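Local coordinates for protein alginase (Pseudoalteromonas, PDB 4Q8K) that degrades alginate as a polysaccharide lyase of family 18, probably cutting the chain by beta-elimination within a jelly-roll catalytic domain, at residues K221-Q226 with K237-D242; F319-Q324 with T353-T358; F258-R263 with G277-G282; A210-E215 with E283-R288. All coordinates share one frame; numbering follows the deposited sequence.

Followed from the N terminus, the chain first lays down 210-215, whose partner 283-288 comes 68 residues later; contact 4 therefore closes a wide loop, and contacts 1 and 3 nest inside it one after the other. Each of these two closes a short antiparallel hairpin, and strands 234-241 and 257-265 join them side by side in one sheet. Contact 2 follows in series, after contact 4 has closed, and no pair crosses another. Contacts 1 and 3 thus build one sheet of a beta sandwich and contact 4 the other, while contact 2 spans the two, with I224 of contact 1 also packing on F285 of contact 4.

Contact 1: K221-Q226 with K237-D242; sequences KTIISQ and KVYVSD. With CA (calcium ion), chain B; SO4 (sulfate ion), chain C.
The antiparallel hairpin of strands 221-228 and 234-241, part of one sheet of the jelly-roll sandwich, pairs T222 with V240 and I223 with Y239. T222 N gives V240 O a 2.9 Å bond, and V240 N returns one to T222 O. Further along, I224 N reaches V238 O but V238 N turns to S225 O, so I224 and S225 together face V238: a beta bulge. On the sheet surface that carries K221, I223 and Y239, the ring of Y239 accepts CG1 of I223 over one face, 4.1 Å from the ring centroid, a CH-pi contact. K221 runs fully extended past this ring, its CE 3.7 Å from Y239 CD2, and thereby brings NZ to a sulfate ion, with NZ 2.6 Å from sulfate O1. Y239 OH gives a second bond to sulfate O3. The ion probably comes from the crystallisation liquor, but two donors converging on it are consistent with a pocket suited to an anionic sugar chain. K237 NZ makes a weak bond to Y239 OH and a salt bridge to E271. T222, I224, V238 and V240 face the sandwich interior, where CD1 of I224 meets CG2 of V240. Just past the strand, D242 joins D250, V252, N255 and I257 at the calcium ion, its OD1 2.4 Å from the metal.

Contact 2: F319-Q324 with T353-T358; sequences FGNYLQ and TESKVT
ND2 of N321 gives S355 OG a hydrogen bond of 3.0 Å, nearly straight at 170°, and adds a weak one to F172 O. The acceptor lies within 5° of the amide plane. This bond spans the beta sandwich: 321-324 belongs to one sheet and 355-358 to the other, their axes 8.2 Å apart, so side chains and not backbones make the contact. The segment 319-324 falls in the YFKxGxYxQ signature of jelly-roll alginate lyases, and the chain turns a corner at its glycine, G320. With CG anti to the backbone N (chi1 179°), N321 points its amide straight across the gap. OD1 takes a hydrogen bond from T222 OG1 on the neighbouring strand, so both ends of this buried group are engaged and its rotation is fixed. A leucine here would probably leave the buried hydroxyls of S355 and T222 without their amide mate. Apolar atoms close in around the polar pair: P174 touches N321, L323 and S355, and CD1 of L323 rests 3.5 Å from S355 OG. CG2 of V357 sits above the plane of the N321 amide, 3.6 Å from its CG.

Contact 3: F258-R263 with G277-G282; sequences FDVYVR and GTMTSG
F258 and M279 form an antiparallel hydrogen-bonded pair, as do V260 and G277, with D259 and T278 the non-hydrogen-bonded pair between them; the strands run 144° apart in direction. The bonds differ in shape: G277 N sits on a lone pair of V260 O, whereas V260 N approaches G277 O from above the carbonyl plane, 38° out of it, although the N-to-O distance is 2.8 Å. On the face of F258, V260 and M279, turned to the sandwich interior, M279 spreads along its partners: its CG lies 4.1 Å from F258 CB, and its SD lies 4.0 Å from CG2 of V260. The F258 ring presents an edge, near its plane, to M279 O. This pairing belongs to the hairpin of strands 257-265 and 271-280, which begins at the calcium site, where I257 O is a ligand. On the opposite sheet face D259 works as a second-shell residue. Its OD1 accepts from the backbone N of D250, itself a calcium ligand, and its OD2 from S251 N, which probably steadies the metal-binding loop. A water gives one hydrogen bond to D259 OD1 at 2.8 Å and another to G277 O at 3.0 Å, bridging the strands. Beside it, CG2 of T278 lies 3.6 Å from D259 OD1.

Contact 4: A210-E215 with E283-R288; sequences ATVKVE and ETFNLR
One face of the F285 ring receives CB of V212, 4.2 Å from the ring centroid and displaced from the ring centre, a CH-pi contact. At the ring edge, near its plane, stands CG2 of V214, 4.2 Å from CE1 of F285; the ring also stacks with that of F301. CG of F285 sits between the backbone N and carbonyl carbon (chi1 67°), which lays the ring alongside V212. An alanine in its place is likely to open a gap beside V212 and V214 and leave the F301 ring without its stacking partner. Backbone bonds hold the strands beneath: V212 N to F285 O at 2.7 Å, answered by F285 N to V212 O. On the opposite face of the sheet, which carries T211, T284 and N286, CG2 of T211 and CG2 of T284 press together at a tight 3.4 Å, while a water links T211 OG1 to N286 OD1. N286 ND2 turns to E209. The sheet is apolar within and polar without, as expected for one sheet of a two-sheet jelly-roll sandwich.

Contact 1: K221-Q226 with K237-D242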
loop_
_atom_site.group_PDB
_atom_site.type_symbol
_atom_site.label_atom_id
_atom_site.label_comp_id
_atom_site.label_asym_id
_atom_site.label_seq_id
_atom_site.Cartn_x
_atom_site.Cartn_y
_atom_site.Cartn_z
ATOM N N LYS A 221 -5.250 -6.032 7.673
ATOM C CA LYS A 221 -5.502 -4.909 6.767
ATOM C C LYS A 221 -4.193 -4.196 6.444
ATOM O O LYS A 221 -3.475 -3.748 7.348
ATOM C CB LYS A 221 -6.474 -3.925 7.408
ATOM C CG LYS A 221 -6.673 -2.619 6.633
ATOM C CD LYS A 221 -7.754 -1.801 7.296
ATOM C CE LYS A 221 -7.968 -0.474 6.598
ATOM N NZ LYS A 221 -9.055 0.336 7.244
ATOM N N THR A 222 -3.888 -4.074 5.156
ATOM C CA THR A 222 -2.644 -3.420 4.766
ATOM C C THR A 222 -2.851 -2.478 3.592
ATOM O O THR A 222 -3.804 -2.632 2.821
ATOM C CB THR A 222 -1.571 -4.440 4.370
ATOM O OG1 THR A 222 -0.376 -3.741 3.985
ATOM C CG2 THR A 222 -2.057 -5.310 3.212
ATOM N N ILE A 223 -1.963 -1.494 3.481
ATOM C CA ILE A 223 -1.898 -0.645 2.291
ATOM C C ILE A 223 -0.699 -1.106 1.462
ATOM O O ILE A 223 0.429 -1.154 1.964
ATOM C CB ILE A 223 -1.766 0.854 2.665
ATOM C CG1 ILE A 223 -2.992 1.329 3.458
ATOM C CG2 ILE A 223 -1.585 1.733 1.407
ATOM C CD1 ILE A 223 -2.815 2.715 4.032
ATOM N N ILE A 224 -0.938 -1.455 0.195
ATOM C CA ILE A 224 0.113 -2.070 -0.627
ATOM C C ILE A 224 0.661 -1.116 -1.691
ATOM O O ILE A 224 1.660 -1.411 -2.339
ATOM C CB ILE A 224 -0.339 -3.394 -1.317
ATOM C CG1 ILE A 224 -1.470 -3.150 -2.319
ATOM C CG2 ILE A 224 -0.754 -4.460 -0.288
ATOM C CD1 ILE A 224 -1.788 -4.367 -3.151
ATOM N N SER A 225 -0.005 0.015 -1.864
ATOM C CA SER A 225 0.516 1.072 -2.729
ATOM C C SER A 225 -0.184 2.385 -2.406
ATOM O O SER A 225 -1.361 2.402 -2.056
ATOM C CB SER A 225 0.388 0.689 -4.212
ATOM O OG SER A 225 -0.944 0.827 -4.674
ATOM N N GLN A 226 0.536 3.492 -2.507
ATOM C CA GLN A 226 -0.072 4.780 -2.225
ATOM C C GLN A 226 0.707 5.950 -2.797
ATOM O O GLN A 226 1.931 5.893 -2.927
ATOM C CB GLN A 226 -0.259 4.984 -0.722
ATOM C CG GLN A 226 1.024 4.975 0.057
ATOM C CD GLN A 226 0.781 5.252 1.519
ATOM O OE1 GLN A 226 0.414 6.365 1.899
ATOM N NE2 GLN A 226 0.984 4.242 2.348
ATOM N N LYS A 237 -4.607 5.399 -2.163
ATOM C CA LYS A 237 -4.248 4.263 -1.323
ATOM C C LYS A 237 -4.949 3.014 -1.827
ATOM O O LYS A 237 -6.149 3.038 -2.090
ATOM C CB LYS A 237 -4.649 4.517 0.132
ATOM C CG LYS A 237 -3.824 5.577 0.827
ATOM C CD LYS A 237 -4.440 5.965 2.164
ATOM C CE LYS A 237 -5.750 6.731 1.966
ATOM N NZ LYS A 237 -6.355 7.129 3.269
ATOM N N VAL A 238 -4.201 1.935 -1.979
ATOM C CA VAL A 238 -4.779 0.654 -2.374
ATOM C C VAL A 238 -4.675 -0.279 -1.186
ATOM O O VAL A 238 -3.590 -0.429 -0.602
ATOM C CB VAL A 238 -4.038 0.030 -3.558
ATOM C CG1 VAL A 238 -4.653 -1.312 -3.931
ATOM C CG2 VAL A 238 -4.058 0.981 -4.756
ATOM N N TYR A 239 -5.796 -0.908 -0.828
ATOM C CA TYR A 239 -5.863 -1.727 0.386
ATOM C C TYR A 239 -6.152 -3.185 0.096
ATOM O O TYR A 239 -6.848 -3.531 -0.862
ATOM C CB TYR A 239 -7.004 -1.281 1.301
ATOM C CG TYR A 239 -6.959 0.121 1.849
ATOM C CD1 TYR A 239 -7.236 1.210 1.039
ATOM C CD2 TYR A 239 -6.689 0.350 3.204
ATOM C CE1 TYR A 239 -7.229 2.490 1.536
ATOM C CE2 TYR A 239 -6.684 1.642 3.714
ATOM C CZ TYR A 239 -6.947 2.701 2.877
ATOM O OH TYR A 239 -6.944 3.986 3.364
ATOM N N VAL A 240 -5.650 -4.029 0.982
ATOM C CA VAL A 240 -6.074 -5.413 1.082
ATOM C C VAL A 240 -6.529 -5.584 2.539
ATOM O O VAL A 240 -5.736 -5.444 3.467
ATOM C CB VAL A 240 -4.942 -6.390 0.733
ATOM C CG1 VAL A 240 -5.412 -7.830 0.885
ATOM C CG2 VAL A 240 -4.441 -6.139 -0.687
ATOM N N SER A 241 -7.817 -5.852 2.730
ATOM C CA SER A 241 -8.462 -5.537 4.005
ATOM C C SER A 241 -9.554 -6.531 4.384
ATOM O O SER A 241 -10.433 -6.829 3.579
ATOM C CB SER A 241 -9.054 -4.121 3.917
ATOM O OG SER A 241 -9.815 -3.783 5.057
ATOM N N ASP A 242 -9.519 -7.007 5.627
ATOM C CA ASP A 242 -10.487 -8.003 6.087
ATOM C C ASP A 242 -11.307 -7.432 7.240
ATOM O O ASP A 242 -11.337 -8.003 8.324
ATOM C CB ASP A 242 -9.771 -9.302 6.500
ATOM C CG ASP A 242 -10.736 -10.449 6.808
ATOM O OD1 ASP A 242 -11.924 -10.326 6.468
ATOM O OD2 ASP A 242 -10.311 -11.477 7.386
HETATM CA CA CA B . -13.714 -10.108 4.930
HETATM S S SO4 C . -8.700 4.187 6.798
HETATM O O1 SO4 C . -9.079 2.832 6.449
HETATM O O2 SO4 C . -8.781 4.385 8.242
HETATM O O3 SO4 C . -7.319 4.370 6.343
HETATM O O4 SO4 C . -9.570 5.149 6.121
HETATM O O HOH W 1 -11.312 -1.253 6.079
HETATM O O HOH W 2 -13.748 -7.622 4.620
#

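Contact 2: F319-Q324 with T353-T358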
loop_
_atom_site.group_PDB
_atom_site.type_symbol
_atom_site.label_atom_id
_atom_site.label_comp_id
_atom_site.label_asym_id
_atom_site.label_seq_id
_atom_site.Cartn_x
_atom_site.Cartn_y
_atom_site.Cartn_z
ATOM N N PHE A 319 5.099 1.648 -2.330
ATOM C CA PHE A 319 4.445 0.353 -2.477
ATOM C C PHE A 319 5.147 -0.668 -1.596
ATOM O O PHE A 319 6.310 -0.482 -1.235
ATOM C CB PHE A 319 4.453 -0.088 -3.944
ATOM C CG PHE A 319 5.820 -0.412 -4.467
ATOM C CD1 PHE A 319 6.645 0.595 -4.946
ATOM C CD2 PHE A 319 6.278 -1.711 -4.481
ATOM C CE1 PHE A 319 7.913 0.300 -5.426
ATOM C CE2 PHE A 319 7.546 -2.015 -4.963
ATOM C CZ PHE A 319 8.358 -1.003 -5.438
ATOM N N GLY A 320 4.426 -1.727 -1.246
ATOM C CA GLY A 320 4.932 -2.769 -0.369
ATOM C C GLY A 320 3.833 -3.289 0.537
ATOM O O GLY A 320 2.758 -3.677 0.082
ATOM N N ASN A 321 4.091 -3.299 1.837
ATOM C CA ASN A 321 3.106 -3.838 2.754
ATOM C C ASN A 321 3.164 -3.005 4.019
ATOM O O ASN A 321 4.087 -3.152 4.831
ATOM C CB ASN A 321 3.405 -5.321 3.012
ATOM C CG ASN A 321 2.438 -5.964 3.997
ATOM O OD1 ASN A 321 1.621 -5.288 4.615
ATOM N ND2 ASN A 321 2.555 -7.274 4.161
ATOM N N TYR A 322 2.209 -2.086 4.143
ATOM C CA TYR A 322 2.079 -1.239 5.321
ATOM C C TYR A 322 0.904 -1.747 6.153
ATOM O O TYR A 322 -0.242 -1.387 5.905
ATOM C CB TYR A 322 1.836 0.195 4.865
ATOM C CG TYR A 322 1.710 1.240 5.946
ATOM C CD1 TYR A 322 1.922 0.937 7.287
ATOM C CD2 TYR A 322 1.361 2.544 5.618
ATOM C CE1 TYR A 322 1.802 1.907 8.260
ATOM C CE2 TYR A 322 1.233 3.524 6.590
ATOM C CZ TYR A 322 1.455 3.192 7.913
ATOM O OH TYR A 322 1.334 4.161 8.884
ATOM N N LEU A 323 1.211 -2.590 7.139
ATOM C CA LEU A 323 0.207 -3.256 7.971
ATOM C C LEU A 323 -0.412 -2.303 8.998
ATOM O O LEU A 323 0.298 -1.681 9.795
ATOM C CB LEU A 323 0.847 -4.457 8.676
ATOM C CG LEU A 323 -0.056 -5.474 9.389
ATOM C CD1 LEU A 323 -0.927 -6.222 8.386
ATOM C CD2 LEU A 323 0.805 -6.450 10.207
ATOM N N GLN A 324 -1.741 -2.192 8.955
ATOM C CA GLN A 324 -2.486 -1.213 9.729
ATOM C C GLN A 324 -2.871 -1.785 11.088
ATOM O O GLN A 324 -3.416 -2.882 11.164
ATOM C CB GLN A 324 -3.761 -0.818 8.974
ATOM C CG GLN A 324 -3.504 -0.260 7.568
ATOM C CD GLN A 324 -2.718 1.046 7.597
ATOM O OE1 GLN A 324 -1.561 1.101 7.167
ATOM N NE2 GLN A 324 -3.347 2.104 8.098
ATOM N N THR A 353 -0.425 -12.893 12.607
ATOM C CA THR A 353 0.850 -13.597 12.710
ATOM C C THR A 353 1.444 -13.868 11.339
ATOM O O THR A 353 2.555 -14.387 11.230
ATOM C CB THR A 353 0.702 -14.948 13.450
ATOM O OG1 THR A 353 -0.284 -15.754 12.786
ATOM C CG2 THR A 353 0.287 -14.730 14.906
ATOM N N GLU A 354 0.689 -13.533 10.292
ATOM C CA GLU A 354 1.156 -13.695 8.924
ATOM C C GLU A 354 0.739 -12.466 8.136
ATOM O O GLU A 354 -0.410 -12.048 8.203
ATOM C CB GLU A 354 0.553 -14.957 8.287
ATOM C CG GLU A 354 1.096 -15.296 6.902
ATOM C CD GLU A 354 0.344 -16.441 6.235
ATOM O OE1 GLU A 354 0.987 -17.237 5.525
ATOM O OE2 GLU A 354 -0.891 -16.542 6.412
ATOM N N SER A 355 1.685 -11.869 7.418
ATOM C CA SER A 355 1.374 -10.773 6.502
ATOM C C SER A 355 2.513 -10.621 5.508
ATOM O O SER A 355 3.479 -9.894 5.752
ATOM C CB SER A 355 1.139 -9.459 7.240
ATOM O OG SER A 355 0.789 -8.421 6.319
ATOM N N LYS A 356 2.393 -11.331 4.394
ATOM C CA LYS A 356 3.444 -11.374 3.399
ATOM C C LYS A 356 2.879 -10.972 2.047
ATOM O O LYS A 356 2.031 -11.671 1.491
ATOM C CB LYS A 356 4.042 -12.780 3.313
ATOM C CG LYS A 356 5.142 -12.908 2.264
ATOM C CD LYS A 356 5.559 -14.351 2.058
ATOM C CE LYS A 356 6.286 -14.885 3.284
ATOM N NZ LYS A 356 6.902 -16.215 3.026
ATOM N N VAL A 357 3.346 -9.838 1.535
ATOM C CA VAL A 357 2.998 -9.409 0.180
ATOM C C VAL A 357 4.169 -9.714 -0.764
ATOM O O VAL A 357 5.278 -9.209 -0.579
ATOM C CB VAL A 357 2.622 -7.914 0.122
ATOM C CG1 VAL A 357 2.373 -7.464 -1.326
ATOM C CG2 VAL A 357 1.383 -7.642 0.969
ATOM N N THR A 358 3.913 -10.553 -1.761
ATOM C CA THR A 358 4.941 -10.952 -2.716
ATOM C C THR A 358 4.645 -10.315 -4.065
ATOM O O THR A 358 3.557 -10.487 -4.606
ATOM C CB THR A 358 4.984 -12.480 -2.886
ATOM O OG1 THR A 358 5.247 -13.097 -1.620
ATOM C CG2 THR A 358 6.077 -12.884 -3.863
#

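Contact 3: F258-R263 with G277-G282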
loop_
_atom_site.group_PDB
_atom_site.type_symbol
_atom_site.label_atom_id
_atom_site.label_comp_id
_atom_site.label_asym_id
_atom_site.label_seq_id
_atom_site.Cartn_x
_atom_site.Cartn_y
_atom_site.Cartn_z
ATOM N N PHE A 258 -10.446 -11.080 1.875
ATOM C CA PHE A 258 -9.956 -9.717 1.897
ATOM C C PHE A 258 -10.576 -8.912 0.766
ATOM O O PHE A 258 -10.589 -9.357 -0.376
ATOM C CB PHE A 258 -8.432 -9.707 1.768
ATOM C CG PHE A 258 -7.743 -10.431 2.875
ATOM C CD1 PHE A 258 -7.490 -11.788 2.779
ATOM C CD2 PHE A 258 -7.392 -9.761 4.039
ATOM C CE1 PHE A 258 -6.864 -12.466 3.817
ATOM C CE2 PHE A 258 -6.771 -10.433 5.087
ATOM C CZ PHE A 258 -6.509 -11.790 4.973
ATOM N N ASP A 259 -11.107 -7.744 1.105
ATOM C CA ASP A 259 -11.523 -6.775 0.107
ATOM C C ASP A 259 -10.285 -6.086 -0.442
ATOM O O ASP A 259 -9.368 -5.735 0.307
ATOM C CB ASP A 259 -12.437 -5.733 0.736
ATOM C CG ASP A 259 -13.780 -6.310 1.130
ATOM O OD1 ASP A 259 -14.513 -6.760 0.224
ATOM O OD2 ASP A 259 -14.090 -6.332 2.334
ATOM N N VAL A 260 -10.251 -5.901 -1.754
ATOM C CA VAL A 260 -9.193 -5.119 -2.363
ATOM C C VAL A 260 -9.879 -3.900 -2.935
ATOM O O VAL A 260 -10.788 -4.019 -3.757
ATOM C CB VAL A 260 -8.481 -5.877 -3.494
ATOM C CG1 VAL A 260 -7.401 -4.994 -4.117
ATOM C CG2 VAL A 260 -7.905 -7.190 -2.982
ATOM N N TYR A 261 -9.483 -2.725 -2.473
ATOM C CA TYR A 261 -10.164 -1.511 -2.876
ATOM C C TYR A 261 -9.205 -0.351 -2.899
ATOM O O TYR A 261 -8.068 -0.444 -2.402
ATOM C CB TYR A 261 -11.352 -1.201 -1.944
ATOM C CG TYR A 261 -10.999 -0.972 -0.484
ATOM C CD1 TYR A 261 -10.693 0.301 -0.009
ATOM C CD2 TYR A 261 -11.012 -2.023 0.414
ATOM C CE1 TYR A 261 -10.396 0.515 1.325
ATOM C CE2 TYR A 261 -10.708 -1.820 1.760
ATOM C CZ TYR A 261 -10.408 -0.552 2.202
ATOM O OH TYR A 261 -10.101 -0.358 3.535
ATOM N N VAL A 262 -9.669 0.749 -3.473
ATOM C CA VAL A 262 -8.855 1.933 -3.561
ATOM C C VAL A 262 -9.582 3.131 -2.976
ATOM O O VAL A 262 -10.808 3.252 -3.085
ATOM C CB VAL A 262 -8.448 2.208 -5.029
ATOM C CG1 VAL A 262 -9.697 2.432 -5.890
ATOM C CG2 VAL A 262 -7.518 3.405 -5.096
ATOM N N ARG A 263 -8.834 4.010 -2.321
ATOM C CA ARG A 263 -9.358 5.328 -1.985
ATOM C C ARG A 263 -8.527 6.347 -2.731
ATOM O O ARG A 263 -7.286 6.294 -2.686
ATOM C CB ARG A 263 -9.235 5.607 -0.488
ATOM C CG ARG A 263 -10.173 4.793 0.366
ATOM C CD ARG A 263 -9.963 5.055 1.851
ATOM N NE ARG A 263 -11.104 4.539 2.597
ATOM C CZ ARG A 263 -12.166 5.272 2.903
ATOM N NH1 ARG A 263 -12.207 6.549 2.546
ATOM N NH2 ARG A 263 -13.183 4.728 3.559
ATOM N N GLY A 277 -11.986 -5.916 -5.940
ATOM C CA GLY A 277 -12.166 -7.354 -5.916
ATOM C C GLY A 277 -12.079 -7.909 -4.514
ATOM O O GLY A 277 -12.055 -7.150 -3.550
ATOM N N THR A 278 -12.054 -9.235 -4.421
ATOM C CA THR A 278 -11.811 -9.941 -3.168
ATOM C C THR A 278 -10.842 -11.090 -3.413
ATOM O O THR A 278 -10.698 -11.564 -4.537
ATOM C CB THR A 278 -13.110 -10.527 -2.569
ATOM O OG1 THR A 278 -13.707 -11.425 -3.515
ATOM C CG2 THR A 278 -14.097 -9.428 -2.212
ATOM N N MET A 279 -10.175 -11.536 -2.350
ATOM C CA MET A 279 -9.234 -12.641 -2.450
ATOM C C MET A 279 -9.130 -13.349 -1.114
ATOM O O MET A 279 -9.442 -12.771 -0.076
ATOM C CB MET A 279 -7.840 -12.136 -2.842
ATOM C CG MET A 279 -7.206 -11.195 -1.814
ATOM S SD MET A 279 -5.672 -10.437 -2.408
ATOM C CE MET A 279 -4.763 -11.900 -2.930
ATOM N N THR A 280 -8.685 -14.599 -1.156
ATOM C CA THR A 280 -8.328 -15.306 0.058
ATOM C C THR A 280 -6.804 -15.402 0.163
ATOM O O THR A 280 -6.078 -15.257 -0.826
ATOM C CB THR A 280 -9.004 -16.704 0.151
ATOM O OG1 THR A 280 -8.602 -17.521 -0.959
ATOM C CG2 THR A 280 -10.523 -16.558 0.156
ATOM N N SER A 281 -6.326 -15.616 1.376
ATOM C CA SER A 281 -4.893 -15.707 1.621
ATOM C C SER A 281 -4.239 -16.752 0.718
ATOM O O SER A 281 -4.701 -17.896 0.632
ATOM C CB SER A 281 -4.643 -16.052 3.087
ATOM O OG SER A 281 -3.261 -16.029 3.371
ATOM N N GLY A 282 -3.170 -16.354 0.032
ATOM C CA GLY A 282 -2.484 -17.259 -0.871
ATOM C C GLY A 282 -2.811 -16.998 -2.334
ATOM O O GLY A 282 -2.143 -17.505 -3.229
HETATM O O HOH W 3 -14.256 -5.605 -2.321
#

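Contact 4: A210-E215 with E283-R288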
loop_
_atom_site.group_PDB
_atom_site.type_symbol
_atom_site.label_atom_id
_atom_site.label_comp_id
_atom_site.label_asym_id
_atom_site.label_seq_id
_atom_site.Cartn_x
_atom_site.Cartn_y
_atom_site.Cartn_z
ATOM N N ALA A 210 2.332 -4.652 -10.990
ATOM C CA ALA A 210 2.888 -5.794 -10.296
ATOM C C ALA A 210 1.873 -6.928 -10.229
ATOM O O ALA A 210 0.657 -6.699 -10.217
ATOM C CB ALA A 210 3.332 -5.393 -8.899
ATOM N N THR A 211 2.388 -8.147 -10.236
ATOM C CA THR A 211 1.628 -9.335 -9.895
ATOM C C THR A 211 1.784 -9.509 -8.383
ATOM O O THR A 211 2.905 -9.643 -7.869
ATOM C CB THR A 211 2.181 -10.558 -10.649
ATOM O OG1 THR A 211 1.934 -10.396 -12.052
ATOM C CG2 THR A 211 1.541 -11.851 -10.173
ATOM N N VAL A 212 0.659 -9.474 -7.674
ATOM C CA VAL A 212 0.675 -9.402 -6.222
ATOM C C VAL A 212 0.030 -10.613 -5.569
ATOM O O VAL A 212 -1.158 -10.874 -5.762
ATOM C CB VAL A 212 -0.070 -8.134 -5.710
ATOM C CG1 VAL A 212 0.041 -8.032 -4.187
ATOM C CG2 VAL A 212 0.464 -6.878 -6.367
ATOM N N LYS A 213 0.813 -11.336 -4.775
ATOM C CA LYS A 213 0.273 -12.435 -3.978
ATOM C C LYS A 213 0.209 -11.986 -2.524
ATOM O O LYS A 213 1.146 -11.373 -2.019
ATOM C CB LYS A 213 1.134 -13.691 -4.136
ATOM C CG LYS A 213 0.688 -14.887 -3.307
ATOM C CD LYS A 213 1.624 -16.081 -3.514
ATOM C CE LYS A 213 1.278 -17.232 -2.573
ATOM N NZ LYS A 213 2.119 -18.450 -2.794
ATOM N N VAL A 214 -0.902 -12.264 -1.853
ATOM C CA VAL A 214 -1.050 -11.838 -0.470
ATOM C C VAL A 214 -1.354 -13.035 0.413
ATOM O O VAL A 214 -2.262 -13.805 0.128
ATOM C CB VAL A 214 -2.163 -10.769 -0.307
ATOM C CG1 VAL A 214 -2.275 -10.339 1.143
ATOM C CG2 VAL A 214 -1.890 -9.552 -1.200
ATOM N N GLU A 215 -0.557 -13.207 1.462
ATOM C CA GLU A 215 -0.807 -14.236 2.462
ATOM C C GLU A 215 -0.889 -13.514 3.797
ATOM O O GLU A 215 0.072 -12.868 4.216
ATOM C CB GLU A 215 0.330 -15.254 2.487
ATOM C CG GLU A 215 0.522 -16.026 1.191
ATOM C CD GLU A 215 1.868 -16.725 1.147
ATOM O OE1 GLU A 215 1.950 -17.880 1.616
ATOM O OE2 GLU A 215 2.853 -16.113 0.670
ATOM N N GLU A 283 -3.851 -16.216 -2.583
ATOM C CA GLU A 283 -4.236 -15.911 -3.956
ATOM C C GLU A 283 -3.411 -14.760 -4.524
ATOM O O GLU A 283 -2.711 -14.069 -3.784
ATOM C CB GLU A 283 -5.735 -15.634 -4.047
ATOM C CG GLU A 283 -6.573 -16.895 -3.890
ATOM C CD GLU A 283 -8.045 -16.664 -4.166
ATOM O OE1 GLU A 283 -8.685 -17.569 -4.745
ATOM O OE2 GLU A 283 -8.564 -15.586 -3.805
ATOM N N THR A 284 -3.498 -14.565 -5.840
ATOM C CA THR A 284 -2.675 -13.582 -6.530
ATOM C C THR A 284 -3.545 -12.762 -7.471
ATOM O O THR A 284 -4.495 -13.287 -8.048
ATOM C CB THR A 284 -1.562 -14.273 -7.351
ATOM O OG1 THR A 284 -0.728 -15.056 -6.481
ATOM C CG2 THR A 284 -0.703 -13.250 -8.092
ATOM N N PHE A 285 -3.241 -11.472 -7.601
ATOM C CA PHE A 285 -3.955 -10.622 -8.553
ATOM C C PHE A 285 -2.987 -9.668 -9.237
ATOM O O PHE A 285 -1.827 -9.559 -8.836
ATOM C CB PHE A 285 -5.087 -9.853 -7.864
ATOM C CG PHE A 285 -4.617 -8.820 -6.856
ATOM C CD1 PHE A 285 -4.337 -9.171 -5.550
ATOM C CD2 PHE A 285 -4.504 -7.483 -7.216
ATOM C CE1 PHE A 285 -3.924 -8.211 -4.631
ATOM C CE2 PHE A 285 -4.100 -6.528 -6.311
ATOM C CZ PHE A 285 -3.811 -6.884 -5.012
ATOM N N ASN A 286 -3.459 -8.992 -10.278
ATOM C CA ASN A 286 -2.638 -8.023 -10.978
ATOM C C ASN A 286 -3.012 -6.610 -10.571
ATOM O O ASN A 286 -4.194 -6.254 -10.538
ATOM C CB ASN A 286 -2.792 -8.189 -12.494
ATOM C CG ASN A 286 -1.710 -7.465 -13.275
ATOM O OD1 ASN A 286 -0.580 -7.948 -13.374
ATOM N ND2 ASN A 286 -2.048 -6.310 -13.838
ATOM N N LEU A 287 -2.001 -5.809 -10.255
ATOM C CA LEU A 287 -2.210 -4.428 -9.851
ATOM C C LEU A 287 -1.563 -3.463 -10.837
ATOM O O LEU A 287 -0.383 -3.578 -11.145
ATOM C CB LEU A 287 -1.636 -4.177 -8.450
ATOM C CG LEU A 287 -1.767 -2.744 -7.924
ATOM C CD1 LEU A 287 -3.214 -2.353 -7.710
ATOM C CD2 LEU A 287 -0.985 -2.609 -6.610
ATOM N N ARG A 288 -2.339 -2.510 -11.329
ATOM C CA ARG A 288 -1.788 -1.443 -12.164
ATOM C C ARG A 288 -2.245 -0.084 -11.650
ATOM O O ARG A 288 -3.440 0.186 -11.555
ATOM C CB ARG A 288 -2.181 -1.614 -13.640
ATOM C CG ARG A 288 -1.486 -0.625 -14.580
ATOM C CD ARG A 288 -1.600 -1.068 -16.049
ATOM N NE ARG A 288 -0.746 -0.274 -16.935
ATOM C CZ ARG A 288 -1.189 0.747 -17.655
ATOM N NH1 ARG A 288 -0.369 1.441 -18.440
ATOM N NH2 ARG A 288 -2.470 1.074 -17.591
HETATM O O HOH W 4 2.289 -7.747 -13.421
#